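Local coordinates for SufC protein (Thermus thermophilus, PDB 2D2E) that hydrolyses ATP as a cytoplasmic ABC-type ATPase of the Suf system, probably serving iron-sulfur cluster assembly, at residues A[41-46]-A[166-171]. Sequence-based numbering, arbitrary orientation. Where two conformers were deposited one is given.
Sequences GKSTLG and VLDETD
Ser43 and Asp168 make the central link between the start of helix 42-50 and the C-terminal end of strand 164-168: Ser43 OG donates to Asp168 OD1 over 2.7 Å, and Asp168 OD1 accepts through its syn lone pair, on the side of OD2. A water bridges the same two residues, donating to Asp168 OD1 and to Ser43 O, 2.7 Å from each. With CG anti to the backbone N (chi1 -173°), the carboxylate of Asp168 extends toward the helix. Its second oxygen is held from within its own segment: the backbone N of Thr170 meets Asp168 OD2 at 3.0 Å with an N-H...O angle of 162°, closing an Asx turn, and Thr170 OG1 donates to Asp168 OD2 at 2.8 Å. Gripped at both oxygens, the carboxylate has little scope to rotate. Putting an alanine here removes the carboxylate and would probably leave Ser43 OG, Thr170 N and Thr170 OG1 without this acceptor and the water with just Ser43 O of its two partners. In one of two conformers of Lys42, its chain bends only at the last torsion (chi4 56°) and meets Thr170 tip to tip, Lys42 NZ donating to Thr170 OG1 at 3.1 Å and also to Asn38 OD1; this bond holds for that copy alone. Gly46 CA meets the Val166 CG1 methyl at 4.3 Å, glycine having no side chain to stand between them. Lys42 and Ser43 belong to the Walker A P-loop, seen to bind ADP and magnesium in this protein, though neither is bound to this chain here. Asp168, the last residue of strand 164-168, fits the Walker B aspartate; the P-loop helix start meeting the end of that strand is characteristic of the ABC ATPase nucleotide site.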
loop_
_atom_site.group_PDB
_atom_site.type_symbol
_atom_site.label_atom_id
_atom_site.label_comp_id
_atom_site.label_asym_id
_atom_site.label_seq_id
_atom_site.Cartn_x
_atom_site.Cartn_y
_atom_site.Cartn_z
ATOM N N GLY A 41 -14.664 0.344 6.367
ATOM C CA GLY A 41 -13.420 0.352 7.110
ATOM C C GLY A 41 -12.096 0.071 6.429
ATOM O O GLY A 41 -11.049 0.440 6.952
ATOM N N LYS A 42 -12.129 -0.549 5.255
ATOM C CA LYS A 42 -10.883 -0.899 4.574
ATOM C C LYS A 42 -9.955 0.280 4.306
ATOM O O LYS A 42 -8.747 0.202 4.558
ATOM C CB LYS A 42 -11.185 -1.642 3.259
ATOM C CG LYS A 42 -11.940 -0.814 2.213
ATOM C CD LYS A 42 -12.145 -1.595 0.908
ATOM C CE LYS A 42 -13.133 -0.883 -0.032
ATOM N NZ LYS A 42 -12.737 0.535 -0.356
ATOM N N SER A 43 -10.505 1.377 3.801
ATOM C CA SER A 43 -9.682 2.531 3.496
ATOM C C SER A 43 -9.301 3.302 4.749
ATOM O O SER A 43 -8.225 3.893 4.783
ATOM C CB SER A 43 -10.360 3.431 2.467
ATOM O OG SER A 43 -10.394 2.795 1.195
ATOM N N THR A 44 -10.164 3.261 5.765
ATOM C CA THR A 44 -9.850 3.909 7.027
ATOM C C THR A 44 -8.652 3.170 7.644
ATOM O O THR A 44 -7.741 3.801 8.210
ATOM C CB THR A 44 -11.054 3.868 7.973
ATOM O OG1 THR A 44 -12.040 4.802 7.500
ATOM C CG2 THR A 44 -10.648 4.239 9.411
ATOM N N LEU A 45 -8.637 1.841 7.513
ATOM C CA LEU A 45 -7.509 1.067 8.040
ATOM C C LEU A 45 -6.211 1.511 7.359
ATOM O O LEU A 45 -5.172 1.678 8.014
ATOM C CB LEU A 45 -7.715 -0.440 7.822
ATOM C CG LEU A 45 -6.511 -1.303 8.251
ATOM C CD1 LEU A 45 -6.289 -1.201 9.758
ATOM C CD2 LEU A 45 -6.764 -2.765 7.886
ATOM N N GLY A 46 -6.263 1.718 6.046
ATOM C CA GLY A 46 -5.077 2.160 5.342
ATOM C C GLY A 46 -4.583 3.510 5.843
ATOM O O GLY A 46 -3.393 3.713 5.950
ATOM N N VAL A 166 1.334 -0.924 1.943
ATOM C CA VAL A 166 -0.134 -0.990 2.007
ATOM C C VAL A 166 -0.549 -0.083 0.866
ATOM O O VAL A 166 -0.255 1.126 0.899
ATOM C CB VAL A 166 -0.657 -0.434 3.352
ATOM C CG1 VAL A 166 -2.207 -0.445 3.369
ATOM C CG2 VAL A 166 -0.133 -1.274 4.496
ATOM N N LEU A 167 -1.176 -0.664 -0.153
ATOM C CA LEU A 167 -1.570 0.083 -1.352
ATOM C C LEU A 167 -3.059 0.106 -1.546
ATOM O O LEU A 167 -3.661 -0.920 -1.876
ATOM C CB LEU A 167 -0.921 -0.553 -2.572
ATOM C CG LEU A 167 0.590 -0.662 -2.368
ATOM C CD1 LEU A 167 1.185 -1.387 -3.563
ATOM C CD2 LEU A 167 1.203 0.722 -2.199
ATOM N N ASP A 168 -3.658 1.278 -1.368
ATOM C CA ASP A 168 -5.115 1.356 -1.512
ATOM C C ASP A 168 -5.421 1.816 -2.944
ATOM O O ASP A 168 -5.125 2.964 -3.312
ATOM C CB ASP A 168 -5.677 2.317 -0.463
ATOM C CG ASP A 168 -7.207 2.320 -0.423
ATOM O OD1 ASP A 168 -7.785 2.791 0.583
ATOM O OD2 ASP A 168 -7.828 1.863 -1.404
ATOM N N GLU A 169 -5.988 0.900 -3.742
ATOM C CA GLU A 169 -6.274 1.173 -5.136
ATOM C C GLU A 169 -7.748 1.386 -5.397
ATOM O O GLU A 169 -8.196 1.293 -6.544
ATOM C CB GLU A 169 -5.736 0.042 -6.022
ATOM C CG GLU A 169 -4.234 -0.265 -5.749
ATOM C CD GLU A 169 -3.378 0.996 -5.770
ATOM O OE1 GLU A 169 -2.508 1.164 -4.897
ATOM O OE2 GLU A 169 -3.574 1.842 -6.665
ATOM N N THR A 170 -8.498 1.658 -4.328
ATOM C CA THR A 170 -9.926 1.925 -4.483
ATOM C C THR A 170 -10.099 3.134 -5.388
ATOM O O THR A 170 -11.013 3.167 -6.203
ATOM C CB THR A 170 -10.583 2.245 -3.136
ATOM O OG1 THR A 170 -10.398 1.128 -2.245
ATOM C CG2 THR A 170 -12.080 2.505 -3.302
ATOM N N ASP A 171 -9.222 4.123 -5.258
ATOM C CA ASP A 171 -9.376 5.325 -6.073
ATOM C C ASP A 171 -9.111 5.121 -7.567
ATOM O O ASP A 171 -9.397 6.011 -8.374
ATOM C CB ASP A 171 -8.513 6.453 -5.486
ATOM C CG ASP A 171 -7.019 6.183 -5.606
ATOM O OD1 ASP A 171 -6.609 5.022 -5.805
ATOM O OD2 ASP A 171 -6.250 7.159 -5.481
HETATM O O HOH W 1 -6.514 3.927 2.634
#